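Leucine-rich repeat protein (Bacteroides thetaiotaomicron, PDB 4ECN) is of unknown function but, as an extracellular leucine-rich repeat protein with DUF4458 domains, probably takes part in protein binding. Local coordinates at residues A[10-15]-A[77-82]; A[82-87]-A[110-115]; A[41-46]-A[56-61]. All coordinates share one frame; numbering follows the deposited sequence.

Contact 1: A[10-15]-A[77-82]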
ATOM      1  N   TYR A  10     -50.536  28.043  -9.124  1.00101.36           N
ATOM      2  CA  TYR A  10     -50.817  26.636  -9.398  1.00100.13           C
ATOM      3  C   TYR A  10     -50.438  26.188 -10.821  1.00100.82           C
ATOM      4  O   TYR A  10     -50.322  27.004 -11.739  1.00101.57           O
ATOM      5  CB  TYR A  10     -52.317  26.352  -9.197  1.00102.81           C
ATOM      6  CG  TYR A  10     -52.812  26.568  -7.783  1.00106.25           C
ATOM      7  CD1 TYR A  10     -53.274  27.816  -7.366  1.00108.58           C
ATOM      8  CD2 TYR A  10     -52.857  25.518  -6.871  1.00107.41           C
ATOM      9  CE1 TYR A  10     -53.729  28.022  -6.063  1.00109.77           C
ATOM     10  CE2 TYR A  10     -53.303  25.712  -5.564  1.00108.59           C
ATOM     11  CZ  TYR A  10     -53.743  26.966  -5.166  1.00117.02           C
ATOM     12  OH  TYR A  10     -54.191  27.171  -3.884  1.00119.09           O
ATOM     13  N   GLY A  11     -50.292  24.867 -10.956  1.00 93.12           N
ATOM     14  CA  GLY A  11     -49.987  24.142 -12.183  1.00 90.82           C
ATOM     15  C   GLY A  11     -50.840  22.898 -12.322  1.00 89.54           C
ATOM     16  O   GLY A  11     -51.836  22.756 -11.606  1.00 90.11           O
ATOM     17  N   TYR A  12     -50.501  22.001 -13.270  1.00 81.36           N
ATOM     18  CA  TYR A  12     -51.310  20.804 -13.509  1.00 79.17           C
ATOM     19  C   TYR A  12     -50.453  19.580 -13.769  1.00 77.96           C
ATOM     20  O   TYR A  12     -49.328  19.689 -14.250  1.00 76.78           O
ATOM     21  CB  TYR A  12     -52.282  21.009 -14.684  1.00 81.55           C
ATOM     22  CG  TYR A  12     -53.310  22.084 -14.414  1.00 85.55           C
ATOM     23  CD1 TYR A  12     -54.525  21.779 -13.811  1.00 88.11           C
ATOM     24  CD2 TYR A  12     -53.053  23.419 -14.729  1.00 87.47           C
ATOM     25  CE1 TYR A  12     -55.462  22.773 -13.531  1.00 90.26           C
ATOM     26  CE2 TYR A  12     -53.966  24.425 -14.418  1.00 89.30           C
ATOM     27  CZ  TYR A  12     -55.173  24.095 -13.827  1.00 97.61           C
ATOM     28  OH  TYR A  12     -56.085  25.078 -13.545  1.00102.88           O
ATOM     29  N   VAL A  13     -50.994  18.412 -13.398  1.00 71.78           N
ATOM     30  CA  VAL A  13     -50.376  17.094 -13.562  1.00 69.52           C
ATOM     31  C   VAL A  13     -51.412  16.144 -14.128  1.00 72.75           C
ATOM     32  O   VAL A  13     -52.606  16.260 -13.831  1.00 72.36           O
ATOM     33  CB  VAL A  13     -49.753  16.520 -12.256  1.00 71.23           C
ATOM     34  CG1 VAL A  13     -48.957  15.250 -12.523  1.00 69.33           C
ATOM     35  CG2 VAL A  13     -48.860  17.538 -11.584  1.00 71.36           C
ATOM     36  N   GLN A  14     -50.940  15.220 -14.958  1.00 68.67           N
ATOM     37  CA  GLN A  14     -51.716  14.131 -15.503  1.00 69.26           C
ATOM     38  C   GLN A  14     -50.814  12.942 -15.515  1.00 72.74           C
ATOM     39  O   GLN A  14     -49.595  13.108 -15.555  1.00 72.23           O
ATOM     40  CB  GLN A  14     -52.335  14.438 -16.871  1.00 72.24           C
ATOM     41  CG  GLN A  14     -51.369  14.677 -18.028  1.00 88.94           C
ATOM     42  CD  GLN A  14     -52.127  14.978 -19.304  1.00102.73           C
ATOM     43  OE1 GLN A  14     -53.243  15.529 -19.295  1.00 89.90           O
ATOM     44  NE2 GLN A  14     -51.518  14.643 -20.434  1.00100.56           N
ATOM     45  N   PHE A  15     -51.389  11.745 -15.406  1.00 69.45           N
ATOM     46  CA  PHE A  15     -50.587  10.528 -15.363  1.00 68.20           C
ATOM     47  C   PHE A  15     -50.880   9.657 -16.577  1.00 75.91           C
ATOM     48  O   PHE A  15     -52.009   9.614 -17.072  1.00 75.70           O
ATOM     49  CB  PHE A  15     -50.830   9.755 -14.055  1.00 68.13           C
ATOM     50  CG  PHE A  15     -50.481  10.566 -12.826  1.00 67.73           C
ATOM     51  CD1 PHE A  15     -49.177  10.614 -12.352  1.00 69.22           C
ATOM     52  CD2 PHE A  15     -51.451  11.308 -12.165  1.00 68.13           C
ATOM     53  CE1 PHE A  15     -48.853  11.390 -11.238  1.00 68.96           C
ATOM     54  CE2 PHE A  15     -51.124  12.083 -11.056  1.00 69.65           C
ATOM     55  CZ  PHE A  15     -49.830  12.118 -10.597  1.00 66.86           C
ATOM     56  N   LYS A  77     -56.635  16.159 -15.449  1.00 87.92           N
ATOM     57  CA  LYS A  77     -55.745  17.204 -14.918  1.00 87.01           C
ATOM     58  C   LYS A  77     -55.907  17.331 -13.406  1.00 88.23           C
ATOM     59  O   LYS A  77     -57.031  17.293 -12.902  1.00 88.43           O
ATOM     60  CB  LYS A  77     -56.021  18.578 -15.570  1.00 91.09           C
ATOM     61  CG  LYS A  77     -55.199  18.957 -16.799  1.00100.92           C
ATOM     62  CD  LYS A  77     -55.569  20.404 -17.218  1.00109.54           C
ATOM     63  CE  LYS A  77     -54.722  20.971 -18.342  1.00113.73           C
ATOM     64  NZ  LYS A  77     -54.948  22.433 -18.540  1.00109.85           N
ATOM     65  N   LEU A  78     -54.796  17.485 -12.690  1.00 82.04           N
ATOM     66  CA  LEU A  78     -54.819  17.670 -11.247  1.00 80.36           C
ATOM     67  C   LEU A  78     -54.187  19.016 -10.889  1.00 80.20           C
ATOM     68  O   LEU A  78     -52.980  19.194 -11.080  1.00 78.50           O
ATOM     69  CB  LEU A  78     -54.095  16.506 -10.538  1.00 79.47           C
ATOM     70  CG  LEU A  78     -53.817  16.646  -9.029  1.00 83.50           C
ATOM     71  CD1 LEU A  78     -55.103  16.797  -8.229  1.00 83.95           C
ATOM     72  CD2 LEU A  78     -52.978  15.492  -8.524  1.00 84.25           C
ATOM     73  N   GLN A  79     -54.994  19.951 -10.360  1.00 74.90           N
ATOM     74  CA  GLN A  79     -54.454  21.247  -9.973  1.00 74.52           C
ATOM     75  C   GLN A  79     -53.753  21.132  -8.633  1.00 78.11           C
ATOM     76  O   GLN A  79     -54.357  20.696  -7.653  1.00 78.28           O
ATOM     77  CB  GLN A  79     -55.537  22.326  -9.930  1.00 76.71           C
ATOM     78  CG  GLN A  79     -54.969  23.741  -9.811  1.00 83.32           C
ATOM     79  CD  GLN A  79     -56.039  24.800  -9.885  1.00104.15           C
ATOM     80  OE1 GLN A  79     -57.174  24.572 -10.344  1.00 99.50           O
ATOM     81  NE2 GLN A  79     -55.682  26.005  -9.478  1.00 97.66           N
ATOM     82  N   LEU A  80     -52.469  21.490  -8.608  1.00 73.69           N
ATOM     83  CA  LEU A  80     -51.625  21.470  -7.420  1.00 73.04           C
ATOM     84  C   LEU A  80     -50.847  22.740  -7.319  1.00 79.24           C
ATOM     85  O   LEU A  80     -50.665  23.407  -8.331  1.00 79.53           O
ATOM     86  CB  LEU A  80     -50.657  20.274  -7.448  1.00 71.86           C
ATOM     87  CG  LEU A  80     -51.244  18.881  -7.289  1.00 75.56           C
ATOM     88  CD1 LEU A  80     -50.250  17.834  -7.730  1.00 74.92           C
ATOM     89  CD2 LEU A  80     -51.687  18.629  -5.869  1.00 76.30           C
ATOM     90  N   LEU A  81     -50.354  23.076  -6.124  1.00 77.53           N
ATOM     91  CA  LEU A  81     -49.547  24.272  -5.973  1.00 79.01           C
ATOM     92  C   LEU A  81     -48.129  23.957  -6.438  1.00 82.93           C
ATOM     93  O   LEU A  81     -47.596  22.891  -6.125  1.00 80.85           O
ATOM     94  CB  LEU A  81     -49.583  24.803  -4.538  1.00 79.80           C
ATOM     95  CG  LEU A  81     -49.171  26.279  -4.389  1.00 86.56           C
ATOM     96  CD1 LEU A  81     -50.190  27.064  -3.562  1.00 87.52           C
ATOM     97  CD2 LEU A  81     -47.699  26.428  -3.911  1.00 89.22           C
ATOM     98  N   ALA A  82     -47.546  24.876  -7.222  1.00 81.63           N
ATOM     99  CA  ALA A  82     -46.216  24.735  -7.819  1.00 81.98           C
ATOM    100  C   ALA A  82     -45.145  24.407  -6.770  1.00 86.62           C
ATOM    101  O   ALA A  82     -44.973  25.147  -5.798  1.00 87.37           O
ATOM    102  CB  ALA A  82     -45.840  26.008  -8.564  1.00 83.79           C
TER
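Gly11 and Leu80 face each other as an antiparallel hydrogen-bonded pair. Gly11 N donates a hydrogen bond to Leu80 O at 3.0 Å, only 7° from straight; the return bond from Leu80 N to Gly11 O is weak. Further along, Leu78 N to Val13 O (2.8 Å) and Val13 N to Leu78 O are both bent, and the pairing is loose there. The strand axes run 137° apart, and Gly11 O and Leu78 O each also receive a CA-H, from Gln79 and Tyr12. Strand 118-124 is joined by backbone hydrogen bonds to the other edge of 10-15, at Tyr12 and Gln14, while the Gln14 amide NE2 is held by Glu120.

Above the ladder, the extended chain of Lys77 carries NZ over the face of the Tyr12 ring, 4.5 Å from its centroid, a cation-pi contact. The Gln79 chain lies alongside Tyr12, whereas its amide stands nearly perpendicular to the Tyr10 ring, with NE2 3.4 Å from Tyr10 CG. Leu81 CD1 sits over a face of that ring, 4.3 Å from its centroid. The N-H and C=O groups of Gly11, Val13, Leu78 and Leu80 are thus paired across the strands, though unevenly, while the aromatic faces receive an ammonium and a methyl.

Contact 2: A[82-87]-A[110-115]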
ATOM      1  N   ALA A  82     -47.546  24.876  -7.222  1.00 81.63           N
ATOM      2  CA  ALA A  82     -46.216  24.735  -7.819  1.00 81.98           C
ATOM      3  C   ALA A  82     -45.145  24.407  -6.770  1.00 86.62           C
ATOM      4  O   ALA A  82     -44.973  25.147  -5.798  1.00 87.37           O
ATOM      5  CB  ALA A  82     -45.840  26.008  -8.564  1.00 83.79           C
ATOM      6  N   GLY A  83     -44.463  23.284  -6.985  1.00 82.48           N
ATOM      7  CA  GLY A  83     -43.402  22.777  -6.118  1.00 81.36           C
ATOM      8  C   GLY A  83     -43.091  21.309  -6.343  1.00 83.52           C
ATOM      9  O   GLY A  83     -43.749  20.650  -7.150  1.00 82.99           O
ATOM     10  N   THR A  84     -42.082  20.784  -5.634  1.00 79.09           N
ATOM     11  CA  THR A  84     -41.694  19.378  -5.781  1.00 77.66           C
ATOM     12  C   THR A  84     -42.559  18.509  -4.860  1.00 81.49           C
ATOM     13  O   THR A  84     -42.829  18.877  -3.715  1.00 82.08           O
ATOM     14  CB  THR A  84     -40.196  19.163  -5.518  1.00 81.28           C
ATOM     15  OG1 THR A  84     -39.441  20.249  -6.067  1.00 81.07           O
ATOM     16  CG2 THR A  84     -39.690  17.833  -6.089  1.00 77.41           C
ATOM     17  N   TYR A  85     -43.013  17.370  -5.403  1.00 76.21           N
ATOM     18  CA  TYR A  85     -43.843  16.342  -4.773  1.00 74.00           C
ATOM     19  C   TYR A  85     -43.193  14.978  -4.923  1.00 79.11           C
ATOM     20  O   TYR A  85     -42.567  14.697  -5.956  1.00 78.22           O
ATOM     21  CB  TYR A  85     -45.242  16.311  -5.408  1.00 73.60           C
ATOM     22  CG  TYR A  85     -46.102  17.532  -5.178  1.00 73.98           C
ATOM     23  CD1 TYR A  85     -45.864  18.714  -5.872  1.00 76.57           C
ATOM     24  CD2 TYR A  85     -47.251  17.457  -4.402  1.00 74.16           C
ATOM     25  CE1 TYR A  85     -46.676  19.833  -5.696  1.00 78.01           C
ATOM     26  CE2 TYR A  85     -48.090  18.560  -4.243  1.00 75.66           C
ATOM     27  CZ  TYR A  85     -47.802  19.747  -4.896  1.00 81.67           C
ATOM     28  OH  TYR A  85     -48.621  20.840  -4.743  1.00 80.39           O
ATOM     29  N   LYS A  86     -43.358  14.116  -3.914  1.00 76.01           N
ATOM     30  CA  LYS A  86     -42.834  12.761  -3.980  1.00 74.61           C
ATOM     31  C   LYS A  86     -44.011  11.806  -3.918  1.00 77.80           C
ATOM     32  O   LYS A  86     -44.784  11.869  -2.963  1.00 77.80           O
ATOM     33  CB  LYS A  86     -41.801  12.487  -2.864  1.00 76.54           C
ATOM     34  CG  LYS A  86     -41.079  11.133  -3.014  1.00 92.78           C
ATOM     35  CD  LYS A  86     -40.360  10.635  -1.746  1.00 98.40           C
ATOM     36  CE  LYS A  86     -41.298  10.176  -0.647  1.00 95.40           C
ATOM     37  NZ  LYS A  86     -40.553   9.666   0.532  1.00 99.39           N
ATOM     38  N   ILE A  87     -44.188  10.977  -4.974  1.00 73.66           N
ATOM     39  CA  ILE A  87     -45.223   9.935  -5.061  1.00 73.08           C
ATOM     40  C   ILE A  87     -44.815   8.810  -4.107  1.00 75.21           C
ATOM     41  O   ILE A  87     -43.660   8.357  -4.166  1.00 74.16           O
ATOM     42  CB  ILE A  87     -45.438   9.410  -6.517  1.00 76.17           C
ATOM     43  CG1 ILE A  87     -45.630  10.536  -7.544  1.00 76.66           C
ATOM     44  CG2 ILE A  87     -46.578   8.374  -6.587  1.00 77.37           C
ATOM     45  CD1 ILE A  87     -45.349  10.080  -9.022  1.00 81.11           C
ATOM     46  N   GLU A 110     -40.227  11.323  -7.578  1.00 85.80           N
ATOM     47  CA  GLU A 110     -40.459  12.771  -7.581  1.00 84.99           C
ATOM     48  C   GLU A 110     -41.051  13.312  -8.905  1.00 85.25           C
ATOM     49  O   GLU A 110     -40.789  12.790  -9.993  1.00 84.15           O
ATOM     50  CB  GLU A 110     -39.161  13.534  -7.274  1.00 86.37           C
ATOM     51  CG  GLU A 110     -38.815  13.554  -5.789  1.00100.73           C
ATOM     52  CD  GLU A 110     -37.570  14.327  -5.390  1.00125.01           C
ATOM     53  OE1 GLU A 110     -36.452  13.826  -5.651  1.00121.48           O
ATOM     54  OE2 GLU A 110     -37.712  15.392  -4.745  1.00115.15           O
ATOM     55  N   LEU A 111     -41.871  14.378  -8.762  1.00 79.53           N
ATOM     56  CA  LEU A 111     -42.498  15.160  -9.828  1.00 78.74           C
ATOM     57  C   LEU A 111     -42.612  16.625  -9.356  1.00 80.90           C
ATOM     58  O   LEU A 111     -42.950  16.878  -8.197  1.00 80.90           O
ATOM     59  CB  LEU A 111     -43.870  14.588 -10.303  1.00 78.71           C
ATOM     60  CG  LEU A 111     -45.115  14.540  -9.390  1.00 82.54           C
ATOM     61  CD1 LEU A 111     -45.828  15.888  -9.329  1.00 83.50           C
ATOM     62  CD2 LEU A 111     -46.144  13.602  -9.973  1.00 83.12           C
ATOM     63  N   THR A 112     -42.327  17.583 -10.244  1.00 75.12           N
ATOM     64  CA  THR A 112     -42.383  18.997  -9.878  1.00 73.75           C
ATOM     65  C   THR A 112     -43.452  19.701 -10.711  1.00 74.08           C
ATOM     66  O   THR A 112     -43.378  19.691 -11.936  1.00 72.32           O
ATOM     67  CB  THR A 112     -40.996  19.650 -10.049  1.00 80.37           C
ATOM     68  OG1 THR A 112     -39.993  18.819  -9.439  1.00 85.83           O
ATOM     69  CG2 THR A 112     -40.935  21.047  -9.474  1.00 73.78           C
ATOM     70  N   VAL A 113     -44.455  20.287 -10.027  1.00 70.12           N
ATOM     71  CA  VAL A 113     -45.545  21.071 -10.614  1.00 70.51           C
ATOM     72  C   VAL A 113     -44.985  22.454 -10.914  1.00 75.76           C
ATOM     73  O   VAL A 113     -44.191  22.963 -10.121  1.00 75.76           O
ATOM     74  CB  VAL A 113     -46.787  21.116  -9.690  1.00 74.39           C
ATOM     75  CG1 VAL A 113     -47.956  21.824 -10.360  1.00 75.38           C
ATOM     76  CG2 VAL A 113     -47.207  19.720  -9.262  1.00 73.34           C
ATOM     77  N   VAL A 114     -45.337  23.039 -12.072  1.00 72.81           N
ATOM     78  CA  VAL A 114     -44.826  24.357 -12.484  1.00 72.84           C
ATOM     79  C   VAL A 114     -45.995  25.340 -12.617  1.00 78.50           C
ATOM     80  O   VAL A 114     -47.070  24.965 -13.094  1.00 77.01           O
ATOM     81  CB  VAL A 114     -44.009  24.266 -13.796  1.00 75.67           C
ATOM     82  CG1 VAL A 114     -43.574  25.644 -14.288  1.00 76.10           C
ATOM     83  CG2 VAL A 114     -42.799  23.348 -13.625  1.00 74.16           C
ATOM     84  N   SER A 115     -45.764  26.601 -12.199  1.00 77.42           N
ATOM     85  CA  SER A 115     -46.757  27.675 -12.246  1.00 79.09           C
ATOM     86  C   SER A 115     -47.244  27.857 -13.690  1.00 83.41           C
ATOM     87  O   SER A 115     -46.432  28.146 -14.581  1.00 84.12           O
ATOM     88  CB  SER A 115     -46.171  28.972 -11.684  1.00 83.52           C
ATOM     89  OG  SER A 115     -47.182  29.922 -11.383  1.00 93.53           O
TER
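Tyr85 and Leu111 form an antiparallel hydrogen-bonded pair between strands whose axes run 151° apart, with Tyr85 N to Leu111 O at 2.8 Å and Leu111 N to Tyr85 O at 2.9 Å. Val113 N binds Gly83 O at 3.0 Å, and the reverse bond from Gly83 N is weak and bent.

Tyr85 CG lies anti to its carbonyl carbon (chi1 -67°), from where CE1 reaches Val113 CG2 at 3.6 Å; Leu111 O lies at the ring edge, near its plane. Beyond the two segments the phenol OH hydrogen-bonds Leu81 O and the ring stacks with His50. Leu111 divides its branches: CD1 touches Tyr85 CB, while CD2 meets Ile87 CD1 at 3.7 Å, the two chains crossing at about a right angle. On the other face, the methyl CG2 of Thr84 fits between Glu110 OE2, 3.4 Å away, and Thr112 OG1, 3.5 Å away. Without the ring, as with an alanine here, Val113 CG2 would probably face a gap and the Leu81 carbonyl would lose its phenol partner. The two faces differ in chemistry: Tyr85, Leu111 and Val113 turn carbon inward against Val13 and Leu80 of the core, whereas Thr84, Thr112 and Glu110 lie on the exposed side, where hydroxyls and a carboxylate can meet water.

Contact 3: A[41-46]-A[56-61]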
ATOM      1  N   ALA A  41     -59.832  -0.808 -15.016  1.00115.22           N
ATOM      2  CA  ALA A  41     -59.613   0.375 -14.189  1.00113.60           C
ATOM      3  C   ALA A  41     -60.088   1.651 -14.879  1.00115.51           C
ATOM      4  O   ALA A  41     -59.852   1.844 -16.076  1.00115.82           O
ATOM      5  CB  ALA A  41     -58.137   0.503 -13.851  1.00113.30           C
ATOM      6  N   GLN A  42     -60.731   2.534 -14.103  1.00109.36           N
ATOM      7  CA  GLN A  42     -61.255   3.805 -14.591  1.00108.50           C
ATOM      8  C   GLN A  42     -61.048   4.941 -13.533  1.00109.12           C
ATOM      9  O   GLN A  42     -61.631   6.018 -13.669  1.00109.67           O
ATOM     10  CB  GLN A  42     -62.739   3.664 -14.995  1.00110.82           C
ATOM     11  CG  GLN A  42     -63.681   3.100 -13.928  1.00122.15           C
ATOM     12  CD  GLN A  42     -65.115   3.090 -14.398  1.00144.76           C
ATOM     13  OE1 GLN A  42     -65.414   2.874 -15.580  1.00141.81           O
ATOM     14  NE2 GLN A  42     -66.040   3.323 -13.478  1.00137.74           N
ATOM     15  N   LYS A  43     -60.166   4.710 -12.530  1.00102.03           N
ATOM     16  CA  LYS A  43     -59.776   5.644 -11.454  1.00 99.79           C
ATOM     17  C   LYS A  43     -58.339   5.367 -10.954  1.00100.07           C
ATOM     18  O   LYS A  43     -57.774   4.309 -11.244  1.00 99.68           O
ATOM     19  CB  LYS A  43     -60.750   5.576 -10.259  1.00101.60           C
ATOM     20  CG  LYS A  43     -61.956   6.497 -10.340  1.00109.91           C
ATOM     21  CD  LYS A  43     -62.844   6.342  -9.102  1.00114.86           C
ATOM     22  CE  LYS A  43     -64.055   7.246  -9.105  1.00115.68           C
ATOM     23  NZ  LYS A  43     -64.875   7.073  -7.876  1.00116.56           N
ATOM     24  N   ILE A  44     -57.751   6.330 -10.222  1.00 93.45           N
ATOM     25  CA  ILE A  44     -56.420   6.230  -9.616  1.00 90.74           C
ATOM     26  C   ILE A  44     -56.349   7.196  -8.423  1.00 92.53           C
ATOM     27  O   ILE A  44     -56.838   8.332  -8.502  1.00 92.68           O
ATOM     28  CB  ILE A  44     -55.240   6.458 -10.616  1.00 93.09           C
ATOM     29  CG1 ILE A  44     -53.891   6.025  -9.997  1.00 91.93           C
ATOM     30  CG2 ILE A  44     -55.197   7.905 -11.176  1.00 94.37           C
ATOM     31  CD1 ILE A  44     -52.726   5.997 -10.922  1.00 94.67           C
ATOM     32  N   LYS A  45     -55.759   6.731  -7.318  1.00 86.36           N
ATOM     33  CA  LYS A  45     -55.551   7.549  -6.128  1.00 84.87           C
ATOM     34  C   LYS A  45     -54.051   7.598  -5.910  1.00 84.17           C
ATOM     35  O   LYS A  45     -53.440   6.636  -5.444  1.00 83.03           O
ATOM     36  CB  LYS A  45     -56.345   7.028  -4.903  1.00 87.63           C
ATOM     37  CG  LYS A  45     -56.277   7.943  -3.655  1.00 99.23           C
ATOM     38  CD  LYS A  45     -57.308   7.574  -2.561  1.00106.12           C
ATOM     39  CE  LYS A  45     -57.025   6.280  -1.828  1.00109.57           C
ATOM     40  NZ  LYS A  45     -58.217   5.777  -1.089  1.00111.50           N
ATOM     41  N   VAL A  46     -53.450   8.684  -6.340  1.00 78.64           N
ATOM     42  CA  VAL A  46     -52.016   8.844  -6.224  1.00 77.34           C
ATOM     43  C   VAL A  46     -51.721   9.499  -4.858  1.00 82.88           C
ATOM     44  O   VAL A  46     -52.199  10.600  -4.551  1.00 83.28           O
ATOM     45  CB  VAL A  46     -51.423   9.628  -7.425  1.00 80.14           C
ATOM     46  CG1 VAL A  46     -49.912   9.745  -7.310  1.00 79.04           C
ATOM     47  CG2 VAL A  46     -51.799   8.971  -8.752  1.00 79.86           C
ATOM     48  N   SER A  56     -53.267  12.495  -0.418  1.00102.16           N
ATOM     49  CA  SER A  56     -53.657  11.733  -1.609  1.00100.93           C
ATOM     50  C   SER A  56     -54.850  12.375  -2.317  1.00101.41           C
ATOM     51  O   SER A  56     -55.618  13.097  -1.686  1.00101.62           O
ATOM     52  CB  SER A  56     -54.003  10.293  -1.226  1.00105.05           C
ATOM     53  OG  SER A  56     -55.094  10.209  -0.322  1.00114.18           O
ATOM     54  N   GLN A  57     -55.019  12.098  -3.616  1.00 94.53           N
ATOM     55  CA  GLN A  57     -56.124  12.653  -4.388  1.00 93.62           C
ATOM     56  C   GLN A  57     -56.604  11.642  -5.417  1.00 94.04           C
ATOM     57  O   GLN A  57     -55.783  11.005  -6.072  1.00 93.41           O
ATOM     58  CB  GLN A  57     -55.689  13.971  -5.072  1.00 95.23           C
ATOM     59  CG  GLN A  57     -56.785  14.674  -5.887  1.00103.93           C
ATOM     60  CD  GLN A  57     -57.842  15.338  -5.048  1.00115.45           C
ATOM     61  OE1 GLN A  57     -57.622  16.412  -4.479  1.00108.24           O
ATOM     62  NE2 GLN A  57     -59.032  14.740  -5.002  1.00105.63           N
ATOM     63  N   THR A  58     -57.928  11.516  -5.579  1.00 88.68           N
ATOM     64  CA  THR A  58     -58.519  10.593  -6.545  1.00 87.65           C
ATOM     65  C   THR A  58     -58.808  11.339  -7.865  1.00 91.39           C
ATOM     66  O   THR A  58     -59.335  12.459  -7.857  1.00 91.05           O
ATOM     67  CB  THR A  58     -59.787   9.923  -5.974  1.00 88.71           C
ATOM     68  OG1 THR A  58     -59.512   9.408  -4.666  1.00 84.76           O
ATOM     69  CG2 THR A  58     -60.323   8.799  -6.876  1.00 84.25           C
ATOM     70  N   LEU A  59     -58.436  10.694  -8.992  1.00 87.34           N
ATOM     71  CA  LEU A  59     -58.627  11.148 -10.375  1.00 87.12           C
ATOM     72  C   LEU A  59     -59.202  10.023 -11.223  1.00 90.98           C
ATOM     73  O   LEU A  59     -59.057   8.856 -10.866  1.00 89.90           O
ATOM     74  CB  LEU A  59     -57.295  11.645 -10.995  1.00 86.31           C
ATOM     75  CG  LEU A  59     -56.691  12.926 -10.427  1.00 90.09           C
ATOM     76  CD1 LEU A  59     -55.210  12.985 -10.689  1.00 89.31           C
ATOM     77  CD2 LEU A  59     -57.401  14.166 -10.938  1.00 92.52           C
ATOM     78  N   LEU A  60     -59.833  10.366 -12.349  1.00 88.97           N
ATOM     79  CA  LEU A  60     -60.400   9.381 -13.270  1.00 89.39           C
ATOM     80  C   LEU A  60     -59.401   9.037 -14.385  1.00 93.40           C
ATOM     81  O   LEU A  60     -58.550   9.856 -14.749  1.00 92.63           O
ATOM     82  CB  LEU A  60     -61.724   9.893 -13.890  1.00 90.61           C
ATOM     83  CG  LEU A  60     -62.915  10.156 -12.959  1.00 95.37           C
ATOM     84  CD1 LEU A  60     -63.806  11.250 -13.513  1.00 96.49           C
ATOM     85  CD2 LEU A  60     -63.710   8.891 -12.693  1.00 97.43           C
ATOM     86  N   LEU A  61     -59.528   7.819 -14.923  1.00 90.45           N
ATOM     87  CA  LEU A  61     -58.739   7.298 -16.032  1.00 90.40           C
ATOM     88  C   LEU A  61     -59.494   7.452 -17.350  1.00 96.28           C
ATOM     89  O   LEU A  61     -60.667   7.080 -17.448  1.00 96.30           O
ATOM     90  CB  LEU A  61     -58.397   5.811 -15.792  1.00 89.81           C
ATOM     91  CG  LEU A  61     -57.030   5.434 -15.211  1.00 93.55           C
ATOM     92  CD1 LEU A  61     -56.743   6.159 -13.934  1.00 93.07           C
ATOM     93  CD2 LEU A  61     -56.940   3.937 -14.963  1.00 95.67           C
TER
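Ile44 points CG1 away from its backbone N (chi1 -167°), which leaves CG2 between N and the carbonyl carbon and sets it against Leu61 CD1 at 3.6 Å, the two side chains crossing at about a right angle. Leu61 spreads its other branch, CD2, to Ala41 CB at 3.8 Å. Beneath them the ladder's two bonds at the middle, Leu59 N to Ile44 O and Ile44 N to Leu59 O, are both 2.9 Å, while the pair joining Val46 and Gln57 is weak.

The two segments are the arms of a beta hairpin, strands 43-49 and 54-63, within a DUF4458 domain. At its open end Gln42 and Lys43 both face Tyr93 of strand 83-93, a classic beta bulge. Here Leu61 N binds Gln42 O at 3.0 Å in a nearly straight bond, but from above the carbonyl plane.

On the opposite face, the extended Lys43 runs alongside Leu60, with Lys43 CG 3.8 Å from Leu60 CD2. Its NZ goes on to a salt bridge with Asp97. Lys45 runs out extended to CD, which lies 3.6 Å from Thr58 OG1; the bend at chi3 then turns the chain's end away, and NZ makes a weak hydrogen bond to Tyr93 OH.

In the fold
All three contacts belong to one mixed beta sheet in the first DUF4458 domain, about 48 to 59 Å from the centre of the chain to the contact centres. Contact 3 is nested inside the loop that contact 1 closes; contact 2 follows, sharing Ala82 with contact 1, where strand 73-81 gives way to 83-93. The centres of contacts 1 and 2 lie about 8 Å apart, those of 1 and 3 about 14 Å, and those of 2 and 3 about 18 Å. Val13 CG2 touches Val113 CG2 at 3.6 Å, Leu78 CB touches Leu59 CD1 at 3.7 Å, and Ile87 CG2 meets Val46 CG1. These touches suggest that the three ladders pack round a common apolar interior, consistent with the transthyretin-clan assignment.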